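Local coordinates for yersinopine synthase (Yersinia pestis, PDB 6C4M), which catalyses the NADPH-dependent reductive condensation of pyruvate with an aminobutanoate-histidine intermediate, the last step in making the metallophore yersinopine, at residues 163-174 against 204-215. Numbering follows the deposited sequence.
Sequences ISLSSYYADTKY and AYTKAFKQRIYL. With NAP (NADP nicotinamide-adenine-dinucleotide phosphate), chain B.
Residues 163-174 and 204-215 pair as antiparallel strands in the mixed sheet of the Rossmann-type NADP-binding region, in two stretches separated by loops. The axes of strands 170-173 and 204-209 run at 147° and approach to 4.6 Å. There Lys173 and Tyr205 form a hydrogen-bonded pair, while Ala170-Phe209 and Thr172-Thr206 are non-hydrogen-bonded pairs whose side chains share one face. Where the two loops face each other, the amide of Lys210 gives a nearly straight bond to Tyr169 O (2.9 Å), entering from above the carbonyl plane. The pairing of strand 163-165 with strand 212-215, where Leu165 faces Leu215, is shifted in register by one residue from that of strand 170-173 with strand 204-209. At its end, Ser166 grips Tyr214 twice: its N donates to Tyr214 O, and its OG, held between backbone N and carbonyl carbon by chi1 of 52°, accepts from Tyr214 N (2.9 Å). Beside it, the leucine side chains lie alongside each other, Leu165 CD2 only 3.4 Å from Leu215 CD2, a tight contact. CG2 of Ile213 packs on Leu165 CD2, while Ile213 CD1 reaches Ser167 O at 3.5 Å.

Strand 170-173 also holds the cofactor. The amide N of Thr172 donates to O7N of the nicotinamide carboxamide, and N7N returns a bond to Thr172 O, two bonds that should restrict rotation of this flat group. On the face carrying Asp171 and Lys173, Asp171 makes a salt bridge to Lys173 and a long one to Lys207. Tyr205 turns its CE1 to Lys173 CB (3.5 Å). On the other face, the hydroxyls of Thr172 and Thr206 meet; the latter also bonds Gln36 of helix 32-44. Thr172 OG1 lies at the edge of the Tyr168 ring, in its plane, 2.8 Å from Tyr168 OH.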
ATOM      1  N   ILE A 163     -12.661  26.074 -27.469  1.00 24.74           N
ATOM      2  CA  ILE A 163     -11.702  25.985 -26.381  1.00 27.68           C
ATOM      3  C   ILE A 163     -11.967  24.711 -25.584  1.00 28.81           C
ATOM      4  O   ILE A 163     -13.058  24.522 -25.032  1.00 30.05           O
ATOM      5  CB  ILE A 163     -11.755  27.229 -25.478  1.00 29.56           C
ATOM      6  CG1 ILE A 163     -11.252  28.470 -26.242  1.00 32.89           C
ATOM      7  CG2 ILE A 163     -10.886  27.027 -24.261  1.00 31.42           C
ATOM      8  CD1 ILE A 163     -11.430  29.745 -25.489  1.00 32.95           C
ATOM      9  N   SER A 164     -10.963  23.843 -25.531  1.00 27.66           N
ATOM     10  CA  SER A 164     -10.926  22.681 -24.645  1.00 30.50           C
ATOM     11  C   SER A 164     -10.154  22.979 -23.362  1.00 32.95           C
ATOM     12  O   SER A 164      -8.997  23.402 -23.416  1.00 29.92           O
ATOM     13  CB  SER A 164     -10.257  21.495 -25.333  1.00 28.59           C
ATOM     14  OG  SER A 164     -11.136  20.794 -26.179  1.00 34.84           O
ATOM     15  N   LEU A 165     -10.796  22.739 -22.222  1.00 31.13           N
ATOM     16  CA  LEU A 165     -10.141  22.697 -20.923  1.00 27.29           C
ATOM     17  C   LEU A 165      -9.837  21.250 -20.569  1.00 30.97           C
ATOM     18  O   LEU A 165     -10.683  20.376 -20.760  1.00 25.19           O
ATOM     19  CB  LEU A 165     -11.026  23.320 -19.844  1.00 29.46           C
ATOM     20  CG  LEU A 165     -11.378  24.801 -20.083  1.00 37.59           C
ATOM     21  CD1 LEU A 165     -12.655  25.146 -19.378  1.00 34.55           C
ATOM     22  CD2 LEU A 165     -10.254  25.673 -19.605  1.00 42.34           C
ATOM     23  N   SER A 166      -8.633  21.023 -20.025  1.00 30.63           N
ATOM     24  CA  SER A 166      -8.176  19.668 -19.726  1.00 33.15           C
ATOM     25  C   SER A 166      -9.080  18.971 -18.722  1.00 33.05           C
ATOM     26  O   SER A 166      -9.264  17.753 -18.800  1.00 30.73           O
ATOM     27  CB  SER A 166      -6.741  19.700 -19.209  1.00 32.38           C
ATOM     28  OG  SER A 166      -6.574  20.617 -18.130  1.00 28.31           O
ATOM     29  N   SER A 167      -9.660  19.713 -17.788  1.00 27.52           N
ATOM     30  CA  SER A 167     -10.605  19.131 -16.855  1.00 28.55           C
ATOM     31  C   SER A 167     -11.400  20.251 -16.216  1.00 28.61           C
ATOM     32  O   SER A 167     -11.038  21.425 -16.312  1.00 28.71           O
ATOM     33  CB  SER A 167      -9.904  18.298 -15.782  1.00 36.71           C
ATOM     34  OG  SER A 167      -9.216  19.113 -14.849  1.00 36.30           O
ATOM     35  N   TYR A 168     -12.493  19.875 -15.554  1.00 29.00           N
ATOM     36  CA  TYR A 168     -13.180  20.837 -14.712  1.00 29.40           C
ATOM     37  C   TYR A 168     -12.210  21.297 -13.631  1.00 33.92           C
ATOM     38  O   TYR A 168     -11.328  20.536 -13.197  1.00 31.10           O
ATOM     39  CB  TYR A 168     -14.449  20.232 -14.110  1.00 35.87           C
ATOM     40  CG  TYR A 168     -15.121  21.141 -13.117  1.00 36.44           C
ATOM     41  CD1 TYR A 168     -15.528  22.424 -13.485  1.00 33.80           C
ATOM     42  CD2 TYR A 168     -15.351  20.720 -11.804  1.00 40.19           C
ATOM     43  CE1 TYR A 168     -16.120  23.267 -12.566  1.00 36.36           C
ATOM     44  CE2 TYR A 168     -15.951  21.558 -10.876  1.00 36.51           C
ATOM     45  CZ  TYR A 168     -16.339  22.821 -11.260  1.00 36.18           C
ATOM     46  OH  TYR A 168     -16.941  23.653 -10.333  1.00 37.32           O
ATOM     47  N   TYR A 169     -12.329  22.567 -13.236  1.00 31.34           N
ATOM     48  CA  TYR A 169     -11.278  23.220 -12.457  1.00 30.94           C
ATOM     49  C   TYR A 169     -11.486  23.132 -10.947  1.00 36.11           C
ATOM     50  O   TYR A 169     -10.752  23.785 -10.184  1.00 35.62           O
ATOM     51  CB  TYR A 169     -11.145  24.686 -12.893  1.00 32.48           C
ATOM     52  CG  TYR A 169     -12.385  25.535 -12.763  1.00 35.66           C
ATOM     53  CD1 TYR A 169     -12.688  26.195 -11.574  1.00 32.70           C
ATOM     54  CD2 TYR A 169     -13.236  25.733 -13.860  1.00 29.42           C
ATOM     55  CE1 TYR A 169     -13.839  27.010 -11.473  1.00 37.05           C
ATOM     56  CE2 TYR A 169     -14.359  26.525 -13.772  1.00 31.12           C
ATOM     57  CZ  TYR A 169     -14.673  27.163 -12.593  1.00 36.31           C
ATOM     58  OH  TYR A 169     -15.804  27.979 -12.565  1.00 34.90           O
ATOM     59  N   ALA A 170     -12.422  22.308 -10.486  1.00 37.86           N
ATOM     60  CA  ALA A 170     -12.721  22.232  -9.070  1.00 36.66           C
ATOM     61  C   ALA A 170     -13.304  20.869  -8.718  1.00 40.21           C
ATOM     62  O   ALA A 170     -13.435  19.973  -9.561  1.00 38.98           O
ATOM     63  CB  ALA A 170     -13.702  23.322  -8.673  1.00 38.18           C
ATOM     64  N   ASP A 171     -13.710  20.768  -7.457  1.00 42.69           N
ATOM     65  CA  ASP A 171     -14.435  19.638  -6.883  1.00 42.04           C
ATOM     66  C   ASP A 171     -15.719  20.203  -6.283  1.00 44.36           C
ATOM     67  O   ASP A 171     -15.681  20.872  -5.243  1.00 45.16           O
ATOM     68  CB  ASP A 171     -13.576  18.960  -5.820  1.00 44.15           C
ATOM     69  CG  ASP A 171     -14.215  17.697  -5.257  1.00 49.54           C
ATOM     70  OD1 ASP A 171     -15.460  17.570  -5.275  1.00 53.66           O
ATOM     71  OD2 ASP A 171     -13.453  16.830  -4.802  1.00 56.77           O
ATOM     72  N   THR A 172     -16.848  19.942  -6.928  1.00 36.03           N
ATOM     73  CA  THR A 172     -18.107  20.593  -6.585  1.00 40.19           C
ATOM     74  C   THR A 172     -19.228  19.566  -6.560  1.00 42.19           C
ATOM     75  O   THR A 172     -19.326  18.731  -7.462  1.00 40.19           O
ATOM     76  CB  THR A 172     -18.473  21.704  -7.602  1.00 37.12           C
ATOM     77  OG1 THR A 172     -17.364  22.602  -7.748  1.00 42.09           O
ATOM     78  CG2 THR A 172     -19.711  22.483  -7.124  1.00 36.79           C
ATOM     79  N   LYS A 173     -20.092  19.666  -5.548  1.00 42.43           N
ATOM     80  CA  LYS A 173     -21.107  18.660  -5.280  1.00 43.68           C
ATOM     81  C   LYS A 173     -22.381  19.312  -4.757  1.00 44.15           C
ATOM     82  O   LYS A 173     -22.380  20.438  -4.244  1.00 40.17           O
ATOM     83  CB  LYS A 173     -20.586  17.613  -4.276  1.00 45.97           C
ATOM     84  CG  LYS A 173     -19.709  16.592  -4.940  1.00 48.05           C
ATOM     85  CD  LYS A 173     -18.370  16.406  -4.229  1.00 61.93           C
ATOM     86  CE  LYS A 173     -17.495  15.399  -4.991  1.00 68.13           C
ATOM     87  NZ  LYS A 173     -17.384  15.742  -6.468  1.00 59.45           N
ATOM     88  N   TYR A 174     -23.481  18.581  -4.895  1.00 43.72           N
ATOM     89  CA  TYR A 174     -24.775  19.055  -4.428  1.00 46.18           C
ATOM     90  C   TYR A 174     -24.860  19.132  -2.907  1.00 53.33           C
ATOM     91  O   TYR A 174     -24.356  18.244  -2.231  1.00 46.90           O
ATOM     92  CB  TYR A 174     -25.857  18.139  -4.967  1.00 52.95           C
ATOM     93  CG  TYR A 174     -26.160  18.361  -6.428  1.00 47.28           C
ATOM     94  CD1 TYR A 174     -26.369  19.638  -6.921  1.00 46.04           C
ATOM     95  CD2 TYR A 174     -26.231  17.289  -7.316  1.00 52.68           C
ATOM     96  CE1 TYR A 174     -26.654  19.845  -8.249  1.00 47.43           C
ATOM     97  CE2 TYR A 174     -26.516  17.491  -8.656  1.00 47.01           C
ATOM     98  CZ  TYR A 174     -26.725  18.776  -9.111  1.00 45.08           C
ATOM     99  OH  TYR A 174     -27.001  19.008 -10.431  1.00 47.38           O
ATOM    100  N   ALA A 204     -24.909  24.045  -4.304  1.00 39.96           N
ATOM    101  CA  ALA A 204     -23.707  23.246  -4.462  1.00 42.61           C
ATOM    102  C   ALA A 204     -22.663  23.726  -3.476  1.00 43.36           C
ATOM    103  O   ALA A 204     -22.804  24.775  -2.843  1.00 46.72           O
ATOM    104  CB  ALA A 204     -23.154  23.310  -5.885  1.00 40.65           C
ATOM    105  N   TYR A 205     -21.603  22.941  -3.346  1.00 40.27           N
ATOM    106  CA  TYR A 205     -20.495  23.353  -2.509  1.00 46.57           C
ATOM    107  C   TYR A 205     -19.210  22.858  -3.145  1.00 42.72           C
ATOM    108  O   TYR A 205     -19.164  21.782  -3.745  1.00 38.50           O
ATOM    109  CB  TYR A 205     -20.641  22.837  -1.066  1.00 49.93           C
ATOM    110  CG  TYR A 205     -20.287  21.395  -0.876  1.00 50.69           C
ATOM    111  CD1 TYR A 205     -21.138  20.394  -1.313  1.00 54.43           C
ATOM    112  CD2 TYR A 205     -19.102  21.023  -0.240  1.00 54.33           C
ATOM    113  CE1 TYR A 205     -20.816  19.042  -1.130  1.00 54.40           C
ATOM    114  CE2 TYR A 205     -18.778  19.675  -0.048  1.00 52.85           C
ATOM    115  CZ  TYR A 205     -19.636  18.700  -0.496  1.00 53.73           C
ATOM    116  OH  TYR A 205     -19.317  17.374  -0.330  1.00 60.75           O
ATOM    117  N   THR A 206     -18.189  23.688  -3.069  1.00 45.81           N
ATOM    118  CA  THR A 206     -16.907  23.386  -3.673  1.00 43.19           C
ATOM    119  C   THR A 206     -15.901  23.202  -2.553  1.00 46.80           C
ATOM    120  O   THR A 206     -15.709  24.108  -1.735  1.00 45.13           O
ATOM    121  CB  THR A 206     -16.481  24.498  -4.624  1.00 41.92           C
ATOM    122  OG1 THR A 206     -17.397  24.541  -5.732  1.00 36.95           O
ATOM    123  CG2 THR A 206     -15.063  24.252  -5.126  1.00 41.20           C
ATOM    124  N   LYS A 207     -15.274  22.027  -2.539  1.00 42.12           N
ATOM    125  CA  LYS A 207     -14.317  21.598  -1.522  1.00 48.15           C
ATOM    126  C   LYS A 207     -12.886  21.985  -1.850  1.00 45.68           C
ATOM    127  O   LYS A 207     -12.061  22.090  -0.935  1.00 49.57           O
ATOM    128  CB  LYS A 207     -14.364  20.069  -1.370  1.00 46.99           C
ATOM    129  CG  LYS A 207     -15.657  19.515  -0.804  1.00 62.13           C
ATOM    130  CD  LYS A 207     -15.990  18.082  -1.315  1.00 59.40           C
ATOM    131  CE  LYS A 207     -14.820  17.115  -1.170  1.00 66.26           C
ATOM    132  NZ  LYS A 207     -15.201  15.725  -1.583  1.00 68.48           N
ATOM    133  N   ALA A 208     -12.570  22.191  -3.125  1.00 41.16           N
ATOM    134  CA  ALA A 208     -11.185  22.375  -3.533  1.00 39.12           C
ATOM    135  C   ALA A 208     -11.143  22.893  -4.965  1.00 39.18           C
ATOM    136  O   ALA A 208     -12.050  22.620  -5.764  1.00 39.07           O
ATOM    137  CB  ALA A 208     -10.408  21.058  -3.399  1.00 39.81           C
ATOM    138  N   PHE A 209     -10.087  23.645  -5.275  1.00 37.11           N
ATOM    139  CA  PHE A 209      -9.803  24.074  -6.638  1.00 42.15           C
ATOM    140  C   PHE A 209      -8.536  23.382  -7.135  1.00 46.39           C
ATOM    141  O   PHE A 209      -7.628  23.085  -6.355  1.00 37.94           O
ATOM    142  CB  PHE A 209      -9.651  25.603  -6.712  1.00 40.09           C
ATOM    143  CG  PHE A 209     -10.939  26.345  -6.439  1.00 37.67           C
ATOM    144  CD1 PHE A 209     -11.953  26.362  -7.377  1.00 36.88           C
ATOM    145  CD2 PHE A 209     -11.139  26.989  -5.235  1.00 39.18           C
ATOM    146  CE1 PHE A 209     -13.136  27.025  -7.120  1.00 37.68           C
ATOM    147  CE2 PHE A 209     -12.310  27.646  -4.967  1.00 44.78           C
ATOM    148  CZ  PHE A 209     -13.317  27.674  -5.911  1.00 43.70           C
ATOM    149  N   LYS A 210      -8.486  23.114  -8.440  1.00 41.70           N
ATOM    150  CA  LYS A 210      -7.290  22.535  -9.038  1.00 44.62           C
ATOM    151  C   LYS A 210      -6.163  23.566  -9.048  1.00 40.95           C
ATOM    152  O   LYS A 210      -6.403  24.770  -8.989  1.00 37.16           O
ATOM    153  CB  LYS A 210      -7.564  22.060 -10.467  1.00 43.25           C
ATOM    154  CG  LYS A 210      -8.643  20.958 -10.624  1.00 41.60           C
ATOM    155  CD  LYS A 210      -8.234  19.615 -10.136  1.00 51.69           C
ATOM    156  CE  LYS A 210      -9.393  18.631 -10.349  1.00 56.84           C
ATOM    157  NZ  LYS A 210      -9.174  17.315  -9.619  1.00 68.84           N
ATOM    158  N   GLN A 211      -4.915  23.088  -9.156  1.00 40.70           N
ATOM    159  CA  GLN A 211      -3.786  24.024  -9.199  1.00 45.90           C
ATOM    160  C   GLN A 211      -3.520  24.543 -10.610  1.00 47.58           C
ATOM    161  O   GLN A 211      -3.114  25.704 -10.773  1.00 47.77           O
ATOM    162  CB  GLN A 211      -2.514  23.395  -8.617  1.00 51.34           C
ATOM    163  CG  GLN A 211      -2.123  22.039  -9.174  1.00 53.64           C
ATOM    164  CD  GLN A 211      -0.957  21.395  -8.397  1.00 57.45           C
ATOM    165  OE1 GLN A 211      -1.036  20.236  -7.975  1.00 51.60           O
ATOM    166  NE2 GLN A 211       0.124  22.143  -8.222  1.00 54.71           N
ATOM    167  N   ARG A 212      -3.719  23.719 -11.641  1.00 41.43           N
ATOM    168  CA  ARG A 212      -3.633  24.240 -12.995  1.00 42.39           C
ATOM    169  C   ARG A 212      -4.567  23.485 -13.933  1.00 36.86           C
ATOM    170  O   ARG A 212      -4.980  22.347 -13.675  1.00 37.92           O
ATOM    171  CB  ARG A 212      -2.191  24.219 -13.526  1.00 44.71           C
ATOM    172  CG  ARG A 212      -1.516  22.881 -13.715  1.00 40.49           C
ATOM    173  CD  ARG A 212      -0.006  23.140 -13.998  1.00 49.03           C
ATOM    174  NE  ARG A 212       0.763  23.262 -12.758  1.00 56.63           N
ATOM    175  CZ  ARG A 212       1.256  24.376 -12.228  1.00 60.06           C
ATOM    176  NH1 ARG A 212       1.123  25.561 -12.826  1.00 68.14           N
ATOM    177  NH2 ARG A 212       1.915  24.298 -11.076  1.00 54.09           N
ATOM    178  N   ILE A 213      -4.910  24.176 -15.017  1.00 35.96           N
ATOM    179  CA  ILE A 213      -5.712  23.660 -16.110  1.00 37.40           C
ATOM    180  C   ILE A 213      -4.955  23.954 -17.390  1.00 35.36           C
ATOM    181  O   ILE A 213      -4.362  25.029 -17.542  1.00 40.53           O
ATOM    182  CB  ILE A 213      -7.104  24.319 -16.147  1.00 37.98           C
ATOM    183  CG1 ILE A 213      -7.902  24.021 -14.871  1.00 40.34           C
ATOM    184  CG2 ILE A 213      -7.857  23.876 -17.351  1.00 45.02           C
ATOM    185  CD1 ILE A 213      -8.180  22.541 -14.625  1.00 42.38           C
ATOM    186  N   TYR A 214      -4.975  23.008 -18.308  1.00 28.59           N
ATOM    187  CA  TYR A 214      -4.390  23.185 -19.624  1.00 31.19           C
ATOM    188  C   TYR A 214      -5.515  23.534 -20.586  1.00 34.35           C
ATOM    189  O   TYR A 214      -6.584  22.930 -20.528  1.00 30.29           O
ATOM    190  CB  TYR A 214      -3.678  21.913 -20.085  1.00 30.26           C
ATOM    191  CG  TYR A 214      -2.488  21.546 -19.249  1.00 29.92           C
ATOM    192  CD1 TYR A 214      -2.634  20.787 -18.099  1.00 32.07           C
ATOM    193  CD2 TYR A 214      -1.209  21.965 -19.599  1.00 33.50           C
ATOM    194  CE1 TYR A 214      -1.540  20.457 -17.317  1.00 32.36           C
ATOM    195  CE2 TYR A 214      -0.106  21.637 -18.816  1.00 36.23           C
ATOM    196  CZ  TYR A 214      -0.287  20.864 -17.693  1.00 33.51           C
ATOM    197  OH  TYR A 214       0.785  20.551 -16.910  1.00 37.59           O
ATOM    198  N   LEU A 215      -5.303  24.525 -21.449  1.00 30.49           N
ATOM    199  CA  LEU A 215      -6.338  24.796 -22.427  1.00 32.25           C
ATOM    200  C   LEU A 215      -5.726  25.239 -23.745  1.00 34.40           C
ATOM    201  O   LEU A 215      -4.530  25.530 -23.838  1.00 31.09           O
ATOM    202  CB  LEU A 215      -7.345  25.804 -21.878  1.00 35.77           C
ATOM    203  CG  LEU A 215      -6.877  27.198 -21.458  1.00 46.23           C
ATOM    204  CD1 LEU A 215      -6.439  27.958 -22.612  1.00 51.59           C
ATOM    205  CD2 LEU A 215      -8.020  27.946 -20.782  1.00 45.24           C
TER
HETATM  206  PA  NAP B 501     -22.601  15.778 -14.254  1.00 40.99           P
HETATM  207  O1A NAP B 501     -21.379  15.495 -15.037  1.00 47.08           O
HETATM  208  O2A NAP B 501     -22.992  14.591 -13.334  1.00 49.63           O
HETATM  209  O5B NAP B 501     -23.808  16.108 -15.320  1.00 36.38           O
HETATM  210  C5B NAP B 501     -23.725  17.414 -15.933  1.00 36.76           C
HETATM  211  C4B NAP B 501     -24.954  17.574 -16.848  1.00 39.24           C
HETATM  212  O4B NAP B 501     -24.882  16.419 -17.890  1.00 37.63           O
HETATM  213  C3B NAP B 501     -26.056  17.432 -16.205  1.00 37.80           C
HETATM  214  O3B NAP B 501     -27.090  18.317 -16.744  1.00 34.87           O
HETATM  215  C2B NAP B 501     -26.528  15.880 -16.478  1.00 35.36           C
HETATM  216  O2B NAP B 501     -27.989  15.769 -16.365  1.00 38.28           O
HETATM  217  C1B NAP B 501     -26.168  15.612 -17.682  1.00 37.53           C
HETATM  218  N9A NAP B 501     -25.723  14.218 -17.693  1.00 36.71           N
HETATM  219  C8A NAP B 501     -24.921  13.464 -16.922  1.00 35.35           C
HETATM  220  N7A NAP B 501     -24.954  12.241 -17.470  1.00 35.54           N
HETATM  221  C5A NAP B 501     -25.776  12.274 -18.566  1.00 37.87           C
HETATM  222  C6A NAP B 501     -26.089  11.253 -19.427  1.00 39.24           C
HETATM  223  N6A NAP B 501     -25.738   9.836 -19.530  1.00 39.44           N
HETATM  224  N1A NAP B 501     -26.923  11.492 -20.456  1.00 40.16           N
HETATM  225  C2A NAP B 501     -27.445  12.750 -20.647  1.00 39.74           C
HETATM  226  N3A NAP B 501     -27.130  13.761 -19.787  1.00 39.37           N
HETATM  227  C4A NAP B 501     -26.275  13.508 -18.732  1.00 37.37           C
HETATM  228  O3  NAP B 501     -22.298  17.107 -13.313  1.00 47.03           O
HETATM  229  PN  NAP B 501     -20.924  17.914 -13.039  1.00 41.30           P
HETATM  230  O1N NAP B 501     -21.345  19.311 -12.898  1.00 42.54           O
HETATM  231  O2N NAP B 501     -20.350  17.314 -11.733  1.00 39.81           O
HETATM  232  O5D NAP B 501     -19.741  17.741 -14.203  1.00 43.31           O
HETATM  233  C5D NAP B 501     -19.578  18.726 -15.257  1.00 43.10           C
HETATM  234  C4D NAP B 501     -18.388  18.254 -16.116  1.00 41.94           C
HETATM  235  O4D NAP B 501     -17.060  18.235 -15.229  1.00 37.80           O
HETATM  236  C3D NAP B 501     -18.506  17.026 -16.579  1.00 44.95           C
HETATM  237  O3D NAP B 501     -17.696  16.989 -17.852  1.00 47.24           O
HETATM  238  C2D NAP B 501     -17.788  16.102 -15.588  1.00 47.80           C
HETATM  239  O2D NAP B 501     -17.262  15.065 -16.273  1.00 45.56           O
HETATM  240  C1D NAP B 501     -16.634  17.007 -15.114  1.00 44.57           C
HETATM  241  N1N NAP B 501     -16.204  16.790 -13.711  1.00 44.62           N
HETATM  242  C2N NAP B 501     -16.788  17.428 -12.673  1.00 41.43           C
HETATM  243  C3N NAP B 501     -16.304  17.198 -11.365  1.00 45.94           C
HETATM  244  C7N NAP B 501     -16.946  17.901 -10.150  1.00 43.32           C
HETATM  245  O7N NAP B 501     -16.337  18.116  -9.178  1.00 49.85           O
HETATM  246  N7N NAP B 501     -18.329  18.281 -10.264  1.00 38.15           N
HETATM  247  C4N NAP B 501     -15.267  16.335 -11.148  1.00 48.05           C
HETATM  248  C5N NAP B 501     -14.695  15.701 -12.184  1.00 50.45           C
HETATM  249  C6N NAP B 501     -15.158  15.933 -13.484  1.00 48.80           C
HETATM  250  P2B NAP B 501     -28.702  15.527 -14.842  1.00 42.89           P
HETATM  251  O1X NAP B 501     -28.595  14.048 -14.535  1.00 43.55           O
HETATM  252  O2X NAP B 501     -27.976  16.309 -13.801  1.00 37.57           O
HETATM  253  O3X NAP B 501     -30.164  15.900 -14.931  1.00 40.43           O